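Local structure of short Chain Dehydrogenase yciK (Salmonella enterica subsp. enterica serovar Typhimurium, 3IAH) at residues 150-155 with 173-178; 194-199 with 226-231. The protein binds NADP in a Rossmann-type fold and is probably an NADP-dependent oxidoreductase of the short-chain dehydrogenase family, perhaps an oxoacyl-(acyl carrier protein) reductase. One frame throughout, in Å; residues are numbered along the deposited sequence.

Both contacts hang on one parallel sheet, in which strands 149-153 and 192-197 lie side by side, and their centres are 12 Å apart. Contact 1 sets the first of these strands against helix 166-186; contact 2, which follows it in the chain, sets the second against helix 225-232. The two helices lie on opposite faces of the sheet. Backbone pairing ties the contacts together: S154 N lies 2.9 Å from I196 O, a probable hydrogen bond, and F152 O is probably bonded to I196 N. Both strands end at the NADP, so the two contacts meet on the nicotinamide side of the cofactor pocket.

Contact 1: 150-155 with 173-178; sequences LVFTSS and FATEGM. With NAP (NADP nicotinamide-adenine-dinucleotide phosphate), chain C; ACT (acetate ion), chain D.
F152 and T175 meet where the strand faces the helix: the threonine methyl CG2 comes to 3.6 Å from F152 CB and also lies near T153 O. In T175 the methyl stands anti to the backbone N and points at the strand, while OG1 bonds back to S171 O. One helical turn on, selenomethionine M178 crosses the F152 side chain at about a right angle. Its chain runs extended as far as SE and then bends at chi3, bringing CE to 3.9 Å from F152 CE1. The selenium lies 5.2 Å from the F152 ring centroid, 47° off the normal, an oblique Met-aromatic contact.

The polar half of the contact is S154 with E176. S154 OG donates to E176 OE2 over 2.9 Å, arriving above the carboxylate plane, 36° out of it. E176 folds at chi2 to carry its acid up to the serine, although its CB does not start toward the strand. The same OE2 is hydrogen-bonded to T243 OG1 and salt-bridged to R159 NE, so three partners grip one buried oxygen, which would probably favour the ionised acid.

Beyond S154 the chain turns to the ligands: S154 O approaches nicotinamide C6N at 3.1 Å, and S155 OG donates over 2.7 Å to OXT of an acetate ion, probably from the crystallisation liquor. Acetate also bonds to Y168 OH; S155 touches Y168 and K172, consistent with the Ser-Tyr-Lys catalytic site of short-chain dehydrogenases.

Strand 150-153 and helix segment 173-178 run nearly antiparallel, at 163°, within the beta-alpha-beta unit 149-153, 166-186, 192-197. F152 also packs against T131 and T135 of helix 117-142 and C195 of the neighbouring strand, while T170 of the second subunit packs on A174 and M178.

Contact 2: 194-199 with 226-231; sequences NCINPG and PLYLWL. With NAP (NADP nicotinamide-adenine-dinucleotide phosphate), chain C.
Strand 192-197 of the Rossmann-type sheet is backed here by helix 225-232, and I196 is the side chain most buried between them. Its CD1 sits squarely over the ring of Y228, 3.6 Å from the centroid and only 6° off the normal, a CH-pi contact over one face. The chain reaches this place because CG1 stands anti to the carbonyl carbon (chi1 -69°) and CD1 continues it outward in an extended chain. The other branch, CG2, meets L227 CD2 at 3.7 Å, the two side chains reaching toward each other tip to tip. L231 slides past I196 in the opposite direction, and its CD2 lies 4.0 Å from N194 ND2. That amide is held at both ends, OD1 by M242 N and ND2 by K239 O.

At the far end of the tyrosine, Y228 OH lies against P198 CB, 3.7 Å away. P198 thus stands between the helix and the cofactor: its CG is 3.5 Å from nicotinamide C6N. Just before it, N197 OD1 accepts from G199 N over 3.2 Å in an Asx turn, the donor lying well above the carbonyl plane at 67°. N197 ND2 is bonded to D245 OD2, which anchors the asparagine from its other end. G199 follows, and its O lies 3.2 Å from NADP O7N.

A buried strand whose apolar side chains meet a helix, and whose C-terminal end turns through a proline and glycine, is consistent with a short-chain dehydrogenase, where a Pro-Gly after this strand borders the nicotinamide.

Contact 1: 150-155 with 173-178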
ATOM      1  N   LEU A 150       1.059  -1.983  19.378  1.00 13.75           N
ATOM      2  CA  LEU A 150       1.811  -1.973  18.121  1.00 13.01           C
ATOM      3  C   LEU A 150       1.404  -0.697  17.379  1.00 13.43           C
ATOM      4  O   LEU A 150       0.219  -0.473  17.119  1.00 13.01           O
ATOM      5  CB  LEU A 150       1.488  -3.224  17.311  1.00 13.44           C
ATOM      6  CG  LEU A 150       2.108  -3.363  15.918  1.00 15.22           C
ATOM      7  CD1 LEU A 150       3.658  -3.214  15.894  1.00 14.25           C
ATOM      8  CD2 LEU A 150       1.651  -4.716  15.317  1.00 12.88           C
ATOM      9  N   VAL A 151       2.381   0.120  17.018  1.00 12.79           N
ATOM     10  CA  VAL A 151       2.113   1.379  16.360  1.00 14.13           C
ATOM     11  C   VAL A 151       2.905   1.532  15.075  1.00 14.09           C
ATOM     12  O   VAL A 151       4.127   1.369  15.070  1.00 14.65           O
ATOM     13  CB  VAL A 151       2.497   2.555  17.316  1.00 15.07           C
ATOM     14  CG1 VAL A 151       2.184   3.936  16.711  1.00 13.03           C
ATOM     15  CG2 VAL A 151       1.805   2.391  18.664  1.00 12.67           C
ATOM     16  N   PHE A 152       2.197   1.815  13.988  1.00 13.69           N
ATOM     17  CA  PHE A 152       2.800   2.090  12.679  1.00 12.94           C
ATOM     18  C   PHE A 152       2.798   3.609  12.459  1.00 13.01           C
ATOM     19  O   PHE A 152       2.042   4.353  13.121  1.00 14.28           O
ATOM     20  CB  PHE A 152       2.028   1.407  11.553  1.00 14.56           C
ATOM     21  CG  PHE A 152       2.101  -0.078  11.605  1.00 14.20           C
ATOM     22  CD1 PHE A 152       3.121  -0.742  10.960  1.00 16.09           C
ATOM     23  CD2 PHE A 152       1.153  -0.818  12.301  1.00 13.49           C
ATOM     24  CE1 PHE A 152       3.212  -2.139  11.004  1.00 17.25           C
ATOM     25  CE2 PHE A 152       1.228  -2.202  12.348  1.00 14.50           C
ATOM     26  CZ  PHE A 152       2.275  -2.870  11.695  1.00 15.78           C
ATOM     27  N   THR A 153       3.626   4.089  11.544  1.00 13.35           N
ATOM     28  CA  THR A 153       3.685   5.535  11.290  1.00 13.68           C
ATOM     29  C   THR A 153       3.208   5.816   9.873  1.00 14.74           C
ATOM     30  O   THR A 153       3.767   5.303   8.910  1.00 14.03           O
ATOM     31  CB  THR A 153       5.091   6.123  11.502  1.00 13.53           C
ATOM     32  OG1 THR A 153       5.601   5.731  12.773  1.00 13.57           O
ATOM     33  CG2 THR A 153       5.048   7.666  11.443  1.00 15.64           C
ATOM     34  N   SER A 154       2.160   6.626   9.768  1.00 15.58           N
ATOM     35  CA  SER A 154       1.590   6.993   8.492  1.00 16.71           C
ATOM     36  C   SER A 154       2.009   8.417   8.119  1.00 16.64           C
ATOM     37  O   SER A 154       3.065   8.888   8.541  1.00 18.25           O
ATOM     38  CB  SER A 154       0.067   6.844   8.536  1.00 15.91           C
ATOM     39  OG  SER A 154      -0.463   6.988   7.234  1.00 17.80           O
ATOM     40  N   SER A 155       1.175   9.083   7.329  1.00 16.48           N
ATOM     41  CA  SER A 155       1.400  10.442   6.851  1.00 16.68           C
ATOM     42  C   SER A 155       0.076  10.963   6.287  1.00 15.99           C
ATOM     43  O   SER A 155      -0.844  10.186   6.041  1.00 14.27           O
ATOM     44  CB  SER A 155       2.455  10.425   5.740  1.00 17.33           C
ATOM     45  OG  SER A 155       2.598  11.693   5.119  1.00 19.22           O
ATOM     46  N   PHE A 173      -0.236   4.345   2.314  1.00 12.48           N
ATOM     47  CA  PHE A 173      -1.553   3.733   2.147  1.00 11.35           C
ATOM     48  C   PHE A 173      -1.434   2.268   2.581  1.00 12.07           C
ATOM     49  O   PHE A 173      -2.265   1.748   3.346  1.00 11.57           O
ATOM     50  CB  PHE A 173      -2.075   3.820   0.699  1.00 10.88           C
ATOM     51  CG  PHE A 173      -2.977   5.003   0.444  1.00 12.21           C
ATOM     52  CD1 PHE A 173      -2.476   6.288   0.310  1.00 12.22           C
ATOM     53  CD2 PHE A 173      -4.351   4.804   0.336  1.00 11.81           C
ATOM     54  CE1 PHE A 173      -3.342   7.353   0.080  1.00 14.51           C
ATOM     55  CE2 PHE A 173      -5.212   5.858   0.110  1.00 16.24           C
ATOM     56  CZ  PHE A 173      -4.702   7.137  -0.015  1.00 14.38           C
ATOM     57  N   ALA A 174      -0.386   1.605   2.091  1.00 11.83           N
ATOM     58  CA  ALA A 174      -0.115   0.197   2.434  1.00 12.04           C
ATOM     59  C   ALA A 174      -0.024   0.014   3.947  1.00 13.02           C
ATOM     60  O   ALA A 174      -0.579  -0.938   4.512  1.00 13.41           O
ATOM     61  CB  ALA A 174       1.181  -0.253   1.764  1.00 12.63           C
ATOM     62  N   THR A 175       0.680   0.948   4.592  1.00 12.37           N
ATOM     63  CA  THR A 175       0.851   0.961   6.051  1.00 12.69           C
ATOM     64  C   THR A 175      -0.498   0.964   6.753  1.00 12.47           C
ATOM     65  O   THR A 175      -0.735   0.127   7.632  1.00 11.80           O
ATOM     66  CB  THR A 175       1.729   2.140   6.486  1.00 13.41           C
ATOM     67  OG1 THR A 175       3.030   1.992   5.891  1.00 13.52           O
ATOM     68  CG2 THR A 175       1.870   2.185   8.013  1.00 12.06           C
ATOM     69  N   GLU A 176      -1.395   1.877   6.359  1.00 12.21           N
ATOM     70  CA  GLU A 176      -2.745   1.942   6.938  1.00 13.25           C
ATOM     71  C   GLU A 176      -3.474   0.601   6.750  1.00 11.83           C
ATOM     72  O   GLU A 176      -4.102   0.087   7.673  1.00 11.79           O
ATOM     73  CB  GLU A 176      -3.573   3.083   6.306  1.00 13.78           C
ATOM     74  CG  GLU A 176      -3.060   4.492   6.582  1.00 17.56           C
ATOM     75  CD  GLU A 176      -3.350   4.996   8.009  1.00 26.60           C
ATOM     76  OE1 GLU A 176      -3.909   4.220   8.828  1.00 25.70           O
ATOM     77  OE2 GLU A 176      -3.047   6.185   8.296  1.00 25.71           O
ATOM     78  N   GLY A 177      -3.381   0.022   5.553  1.00 12.38           N
ATOM     79  CA  GLY A 177      -4.026  -1.273   5.267  1.00 12.40           C
ATOM     80  C   GLY A 177      -3.529  -2.404   6.152  1.00 14.08           C
ATOM     81  O   GLY A 177      -4.324  -3.187   6.700  1.00 12.92           O
HETATM   82  N   MSE A 178      -2.202  -2.502   6.247  1.00 15.09           N
HETATM   83  CA  MSE A 178      -1.521  -3.485   7.080  1.00 15.65           C
HETATM   84  C   MSE A 178      -1.942  -3.341   8.546  1.00 14.42           C
HETATM   85  O   MSE A 178      -2.221  -4.334   9.229  1.00 13.07           O
HETATM   86  CB  MSE A 178      -0.008  -3.303   6.915  1.00 15.52           C
HETATM   87  CG  MSE A 178       0.851  -4.062   7.864  1.00 20.54           C
HETATM   88 SE   MSE A 178       2.697  -4.070   7.217  1.00 22.50          SE
HETATM   89  CE  MSE A 178       3.124  -2.159   7.073  1.00 21.67           C
TER
HETATM   90  PA  NAP C 254      14.152  10.852   9.793  1.00 30.64           P
HETATM   91  O1A NAP C 254      14.693  11.961  10.580  1.00 34.48           O
HETATM   92  O2A NAP C 254      14.761  10.668   8.464  1.00 33.93           O
HETATM   93  O5B NAP C 254      14.335   9.454  10.506  1.00 30.37           O
HETATM   94  C5B NAP C 254      14.093   8.261   9.816  1.00 31.68           C
HETATM   95  C4B NAP C 254      14.587   7.132  10.709  1.00 30.01           C
HETATM   96  O4B NAP C 254      14.306   5.950   9.990  1.00 29.43           O
HETATM   97  C3B NAP C 254      16.087   7.188  10.974  1.00 30.27           C
HETATM   98  O3B NAP C 254      16.445   6.703  12.249  1.00 29.09           O
HETATM   99  C2B NAP C 254      16.596   6.271   9.901  1.00 29.19           C
HETATM  100  O2B NAP C 254      17.894   5.768  10.136  1.00 33.51           O
HETATM  101  C1B NAP C 254      15.476   5.212   9.879  1.00 28.78           C
HETATM  102  N9A NAP C 254      15.702   4.488   8.641  1.00 28.39           N
HETATM  103  C8A NAP C 254      15.639   4.935   7.353  1.00 28.32           C
HETATM  104  N7A NAP C 254      15.984   3.908   6.547  1.00 27.95           N
HETATM  105  C5A NAP C 254      16.273   2.834   7.315  1.00 27.83           C
HETATM  106  C6A NAP C 254      16.687   1.546   7.022  1.00 26.02           C
HETATM  107  N6A NAP C 254      16.873   1.176   5.753  1.00 26.26           N
HETATM  108  N1A NAP C 254      16.900   0.647   8.058  1.00 24.94           N
HETATM  109  C2A NAP C 254      16.723   1.030   9.375  1.00 25.60           C
HETATM  110  N3A NAP C 254      16.313   2.318   9.664  1.00 23.50           N
HETATM  111  C4A NAP C 254      16.105   3.195   8.635  1.00 27.39           C
HETATM  112  O3  NAP C 254      12.586  10.962   9.567  1.00 28.63           O
HETATM  113  PN  NAP C 254      11.402  11.342  10.518  1.00 24.04           P
HETATM  114  O1N NAP C 254      11.860  11.243  11.932  1.00 23.93           O
HETATM  115  O2N NAP C 254      10.747  12.544   9.974  1.00 23.34           O
HETATM  116  O5D NAP C 254      10.427  10.128  10.169  1.00 24.81           O
HETATM  117  C5D NAP C 254       9.961   9.235  11.145  1.00 18.77           C
HETATM  118  C4D NAP C 254       8.675   8.640  10.617  1.00 19.52           C
HETATM  119  O4D NAP C 254       7.735   9.676  10.565  1.00 22.23           O
HETATM  120  C3D NAP C 254       8.740   8.051   9.208  1.00 17.46           C
HETATM  121  O3D NAP C 254       8.004   6.823   9.161  1.00 19.51           O
HETATM  122  C2D NAP C 254       8.065   9.112   8.354  1.00 21.25           C
HETATM  123  O2D NAP C 254       7.477   8.587   7.199  1.00 21.80           O
HETATM  124  C1D NAP C 254       7.052   9.645   9.299  1.00 19.61           C
HETATM  125  N1N NAP C 254       6.517  10.998   9.052  1.00 22.26           N
HETATM  126  C2N NAP C 254       7.330  12.089   9.262  1.00 20.94           C
HETATM  127  C3N NAP C 254       6.830  13.361   9.029  1.00 21.26           C
HETATM  128  C7N NAP C 254       7.696  14.590   9.268  1.00 19.42           C
HETATM  129  O7N NAP C 254       7.089  15.789   8.965  1.00 22.16           O
HETATM  130  N7N NAP C 254       8.939  14.486   9.748  1.00 21.86           N
HETATM  131  C4N NAP C 254       5.510  13.507   8.587  1.00 22.99           C
HETATM  132  C5N NAP C 254       4.693  12.380   8.376  1.00 21.04           C
HETATM  133  C6N NAP C 254       5.227  11.132   8.614  1.00 20.24           C
HETATM  134  P2B NAP C 254      19.273   6.651   9.994  1.00 38.38           P
HETATM  135  O1X NAP C 254      20.404   5.711   9.812  1.00 35.85           O
HETATM  136  O2X NAP C 254      19.220   7.546   8.790  1.00 38.10           O
HETATM  137  O3X NAP C 254      19.552   7.451  11.231  1.00 38.13           O
HETATM  138  C   ACT D 255       5.671  13.724   5.304  1.00 27.80           C
HETATM  139  O   ACT D 255       4.928  14.732   5.375  1.00 27.46           O
HETATM  140  OXT ACT D 255       5.094  12.609   5.353  1.00 26.32           O
HETATM  141  CH3 ACT D 255       7.152  13.855   5.163  1.00 27.59           C

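Contact 2: 194-199 with 226-231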
ATOM      1  N   ASN A 194      -2.480   0.376  16.014  1.00 14.22           N
ATOM      2  CA  ASN A 194      -2.932   1.680  15.529  1.00 12.87           C
ATOM      3  C   ASN A 194      -1.822   2.359  14.715  1.00 14.77           C
ATOM      4  O   ASN A 194      -0.676   1.869  14.664  1.00 13.32           O
ATOM      5  CB  ASN A 194      -3.248   2.566  16.742  1.00 13.31           C
ATOM      6  CG  ASN A 194      -4.420   2.070  17.550  1.00 16.16           C
ATOM      7  OD1 ASN A 194      -5.580   2.231  17.146  1.00 14.32           O
ATOM      8  ND2 ASN A 194      -4.137   1.496  18.723  1.00 14.23           N
ATOM      9  N   CYS A 195      -2.171   3.467  14.074  1.00 15.21           N
ATOM     10  CA  CYS A 195      -1.223   4.298  13.326  1.00 15.91           C
ATOM     11  C   CYS A 195      -1.179   5.702  13.893  1.00 15.15           C
ATOM     12  O   CYS A 195      -2.174   6.204  14.435  1.00 15.41           O
ATOM     13  CB  CYS A 195      -1.594   4.472  11.843  1.00 17.50           C
ATOM     14  SG  CYS A 195      -1.211   3.165  10.696  1.00 21.35           S
ATOM     15  N   ILE A 196      -0.016   6.341  13.769  1.00 16.12           N
ATOM     16  CA  ILE A 196       0.151   7.753  14.146  1.00 16.53           C
ATOM     17  C   ILE A 196       0.621   8.513  12.907  1.00 15.86           C
ATOM     18  O   ILE A 196       1.511   8.047  12.196  1.00 15.68           O
ATOM     19  CB  ILE A 196       1.247   8.022  15.202  1.00 16.49           C
ATOM     20  CG1 ILE A 196       0.861   7.472  16.557  1.00 19.41           C
ATOM     21  CG2 ILE A 196       1.452   9.534  15.377  1.00 18.00           C
ATOM     22  CD1 ILE A 196       1.919   7.741  17.654  1.00 19.68           C
ATOM     23  N   ASN A 197      -0.000   9.654  12.641  1.00 16.87           N
ATOM     24  CA  ASN A 197       0.425  10.541  11.572  1.00 17.81           C
ATOM     25  C   ASN A 197       1.056  11.700  12.345  1.00 16.79           C
ATOM     26  O   ASN A 197       0.339  12.498  12.921  1.00 16.90           O
ATOM     27  CB  ASN A 197      -0.733  11.083  10.745  1.00 17.77           C
ATOM     28  CG  ASN A 197      -0.300  12.253   9.854  1.00 20.58           C
ATOM     29  OD1 ASN A 197       0.882  12.397   9.534  1.00 16.93           O
ATOM     30  ND2 ASN A 197      -1.253  13.106   9.483  1.00 19.59           N
ATOM     31  N   PRO A 198       2.384  11.807  12.350  1.00 17.58           N
ATOM     32  CA  PRO A 198       2.959  12.902  13.147  1.00 18.15           C
ATOM     33  C   PRO A 198       2.666  14.327  12.677  1.00 17.40           C
ATOM     34  O   PRO A 198       2.702  15.261  13.483  1.00 18.04           O
ATOM     35  CB  PRO A 198       4.474  12.634  13.077  1.00 18.95           C
ATOM     36  CG  PRO A 198       4.676  11.696  11.989  1.00 19.17           C
ATOM     37  CD  PRO A 198       3.416  10.918  11.784  1.00 16.89           C
ATOM     38  N   GLY A 199       2.362  14.480  11.393  1.00 17.53           N
ATOM     39  CA  GLY A 199       2.125  15.788  10.800  1.00 16.26           C
ATOM     40  C   GLY A 199       3.503  16.345  10.494  1.00 15.60           C
ATOM     41  O   GLY A 199       4.525  15.713  10.817  1.00 15.57           O
ATOM     42  N   PRO A 226       3.139  13.930  23.150  1.00 16.97           N
ATOM     43  CA  PRO A 226       1.980  13.463  23.936  1.00 17.16           C
ATOM     44  C   PRO A 226       1.214  12.273  23.371  1.00 16.43           C
ATOM     45  O   PRO A 226       0.841  11.377  24.142  1.00 15.28           O
ATOM     46  CB  PRO A 226       1.094  14.713  24.033  1.00 17.61           C
ATOM     47  CG  PRO A 226       2.082  15.831  24.073  1.00 17.31           C
ATOM     48  CD  PRO A 226       3.197  15.402  23.117  1.00 16.08           C
ATOM     49  N   LEU A 227       0.996  12.254  22.057  1.00 17.27           N
ATOM     50  CA  LEU A 227       0.290  11.147  21.407  1.00 17.17           C
ATOM     51  C   LEU A 227       1.125   9.863  21.468  1.00 15.44           C
ATOM     52  O   LEU A 227       0.570   8.774  21.625  1.00 14.32           O
ATOM     53  CB  LEU A 227      -0.049  11.484  19.947  1.00 18.16           C
ATOM     54  CG  LEU A 227      -0.840  10.421  19.192  1.00 18.92           C
ATOM     55  CD1 LEU A 227      -2.179  10.107  19.897  1.00 19.59           C
ATOM     56  CD2 LEU A 227      -1.071  10.849  17.733  1.00 21.92           C
ATOM     57  N   TYR A 228       2.446   9.999  21.324  1.00 15.44           N
ATOM     58  CA  TYR A 228       3.365   8.858  21.381  1.00 14.86           C
ATOM     59  C   TYR A 228       3.309   8.155  22.741  1.00 15.01           C
ATOM     60  O   TYR A 228       3.305   6.923  22.800  1.00 15.76           O
ATOM     61  CB  TYR A 228       4.790   9.275  20.996  1.00 14.83           C
ATOM     62  CG  TYR A 228       4.944   9.447  19.490  1.00 15.35           C
ATOM     63  CD1 TYR A 228       5.479   8.427  18.717  1.00 13.78           C
ATOM     64  CD2 TYR A 228       4.493  10.598  18.830  1.00 15.02           C
ATOM     65  CE1 TYR A 228       5.594   8.548  17.351  1.00 16.62           C
ATOM     66  CE2 TYR A 228       4.614  10.730  17.447  1.00 16.57           C
ATOM     67  CZ  TYR A 228       5.164   9.688  16.712  1.00 15.94           C
ATOM     68  OH  TYR A 228       5.308   9.776  15.327  1.00 15.00           O
ATOM     69  N   LEU A 229       3.275   8.944  23.813  1.00 15.54           N
ATOM     70  CA  LEU A 229       3.167   8.412  25.179  1.00 15.75           C
ATOM     71  C   LEU A 229       1.797   7.784  25.386  1.00 15.81           C
ATOM     72  O   LEU A 229       1.689   6.663  25.902  1.00 15.56           O
ATOM     73  CB  LEU A 229       3.377   9.514  26.214  1.00 16.60           C
ATOM     74  CG  LEU A 229       4.812  10.029  26.350  1.00 17.49           C
ATOM     75  CD1 LEU A 229       4.866  11.388  27.030  1.00 14.11           C
ATOM     76  CD2 LEU A 229       5.647   8.982  27.090  1.00 17.49           C
ATOM     77  N   TRP A 230       0.756   8.505  24.974  1.00 14.33           N
ATOM     78  CA  TRP A 230      -0.618   8.025  25.109  1.00 15.80           C
ATOM     79  C   TRP A 230      -0.831   6.636  24.525  1.00 15.73           C
ATOM     80  O   TRP A 230      -1.425   5.774  25.177  1.00 16.92           O
ATOM     81  CB  TRP A 230      -1.614   9.023  24.482  1.00 15.72           C
ATOM     82  CG  TRP A 230      -3.062   8.635  24.674  1.00 15.99           C
ATOM     83  CD1 TRP A 230      -3.808   8.779  25.809  1.00 17.74           C
ATOM     84  CD2 TRP A 230      -3.934   8.068  23.692  1.00 16.55           C
ATOM     85  NE1 TRP A 230      -5.091   8.319  25.597  1.00 17.10           N
ATOM     86  CE2 TRP A 230      -5.192   7.878  24.305  1.00 20.19           C
ATOM     87  CE3 TRP A 230      -3.774   7.692  22.354  1.00 20.33           C
ATOM     88  CZ2 TRP A 230      -6.279   7.333  23.624  1.00 20.43           C
ATOM     89  CZ3 TRP A 230      -4.861   7.145  21.677  1.00 19.73           C
ATOM     90  CH2 TRP A 230      -6.092   6.977  22.314  1.00 20.91           C
ATOM     91  N   LEU A 231      -0.349   6.421  23.306  1.00 16.52           N
ATOM     92  CA  LEU A 231      -0.496   5.124  22.636  1.00 16.92           C
ATOM     93  C   LEU A 231       0.240   3.955  23.293  1.00 16.33           C
ATOM     94  O   LEU A 231      -0.160   2.820  23.107  1.00 16.08           O
ATOM     95  CB  LEU A 231      -0.115   5.211  21.155  1.00 16.43           C
ATOM     96  CG  LEU A 231      -1.189   5.734  20.217  1.00 20.32           C
ATOM     97  CD1 LEU A 231      -0.626   5.837  18.806  1.00 23.60           C
ATOM     98  CD2 LEU A 231      -2.413   4.779  20.252  1.00 23.00           C
TER
HETATM   99  PA  NAP C 254      14.152  10.852   9.793  1.00 30.64           P
HETATM  100  O1A NAP C 254      14.693  11.961  10.580  1.00 34.48           O
HETATM  101  O2A NAP C 254      14.761  10.668   8.464  1.00 33.93           O
HETATM  102  O5B NAP C 254      14.335   9.454  10.506  1.00 30.37           O
HETATM  103  C5B NAP C 254      14.093   8.261   9.816  1.00 31.68           C
HETATM  104  C4B NAP C 254      14.587   7.132  10.709  1.00 30.01           C
HETATM  105  O4B NAP C 254      14.306   5.950   9.990  1.00 29.43           O
HETATM  106  C3B NAP C 254      16.087   7.188  10.974  1.00 30.27           C
HETATM  107  O3B NAP C 254      16.445   6.703  12.249  1.00 29.09           O
HETATM  108  C2B NAP C 254      16.596   6.271   9.901  1.00 29.19           C
HETATM  109  O2B NAP C 254      17.894   5.768  10.136  1.00 33.51           O
HETATM  110  C1B NAP C 254      15.476   5.212   9.879  1.00 28.78           C
HETATM  111  N9A NAP C 254      15.702   4.488   8.641  1.00 28.39           N
HETATM  112  C8A NAP C 254      15.639   4.935   7.353  1.00 28.32           C
HETATM  113  N7A NAP C 254      15.984   3.908   6.547  1.00 27.95           N
HETATM  114  C5A NAP C 254      16.273   2.834   7.315  1.00 27.83           C
HETATM  115  C6A NAP C 254      16.687   1.546   7.022  1.00 26.02           C
HETATM  116  N6A NAP C 254      16.873   1.176   5.753  1.00 26.26           N
HETATM  117  N1A NAP C 254      16.900   0.647   8.058  1.00 24.94           N
HETATM  118  C2A NAP C 254      16.723   1.030   9.375  1.00 25.60           C
HETATM  119  N3A NAP C 254      16.313   2.318   9.664  1.00 23.50           N
HETATM  120  C4A NAP C 254      16.105   3.195   8.635  1.00 27.39           C
HETATM  121  O3  NAP C 254      12.586  10.962   9.567  1.00 28.63           O
HETATM  122  PN  NAP C 254      11.402  11.342  10.518  1.00 24.04           P
HETATM  123  O1N NAP C 254      11.860  11.243  11.932  1.00 23.93           O
HETATM  124  O2N NAP C 254      10.747  12.544   9.974  1.00 23.34           O
HETATM  125  O5D NAP C 254      10.427  10.128  10.169  1.00 24.81           O
HETATM  126  C5D NAP C 254       9.961   9.235  11.145  1.00 18.77           C
HETATM  127  C4D NAP C 254       8.675   8.640  10.617  1.00 19.52           C
HETATM  128  O4D NAP C 254       7.735   9.676  10.565  1.00 22.23           O
HETATM  129  C3D NAP C 254       8.740   8.051   9.208  1.00 17.46           C
HETATM  130  O3D NAP C 254       8.004   6.823   9.161  1.00 19.51           O
HETATM  131  C2D NAP C 254       8.065   9.112   8.354  1.00 21.25           C
HETATM  132  O2D NAP C 254       7.477   8.587   7.199  1.00 21.80           O
HETATM  133  C1D NAP C 254       7.052   9.645   9.299  1.00 19.61           C
HETATM  134  N1N NAP C 254       6.517  10.998   9.052  1.00 22.26           N
HETATM  135  C2N NAP C 254       7.330  12.089   9.262  1.00 20.94           C
HETATM  136  C3N NAP C 254       6.830  13.361   9.029  1.00 21.26           C
HETATM  137  C7N NAP C 254       7.696  14.590   9.268  1.00 19.42           C
HETATM  138  O7N NAP C 254       7.089  15.789   8.965  1.00 22.16           O
HETATM  139  N7N NAP C 254       8.939  14.486   9.748  1.00 21.86           N
HETATM  140  C4N NAP C 254       5.510  13.507   8.587  1.00 22.99           C
HETATM  141  C5N NAP C 254       4.693  12.380   8.376  1.00 21.04           C
HETATM  142  C6N NAP C 254       5.227  11.132   8.614  1.00 20.24           C
HETATM  143  P2B NAP C 254      19.273   6.651   9.994  1.00 38.38           P
HETATM  144  O1X NAP C 254      20.404   5.711   9.812  1.00 35.85           O
HETATM  145  O2X NAP C 254      19.220   7.546   8.790  1.00 38.10           O
HETATM  146  O3X NAP C 254      19.552   7.451  11.231  1.00 38.13           O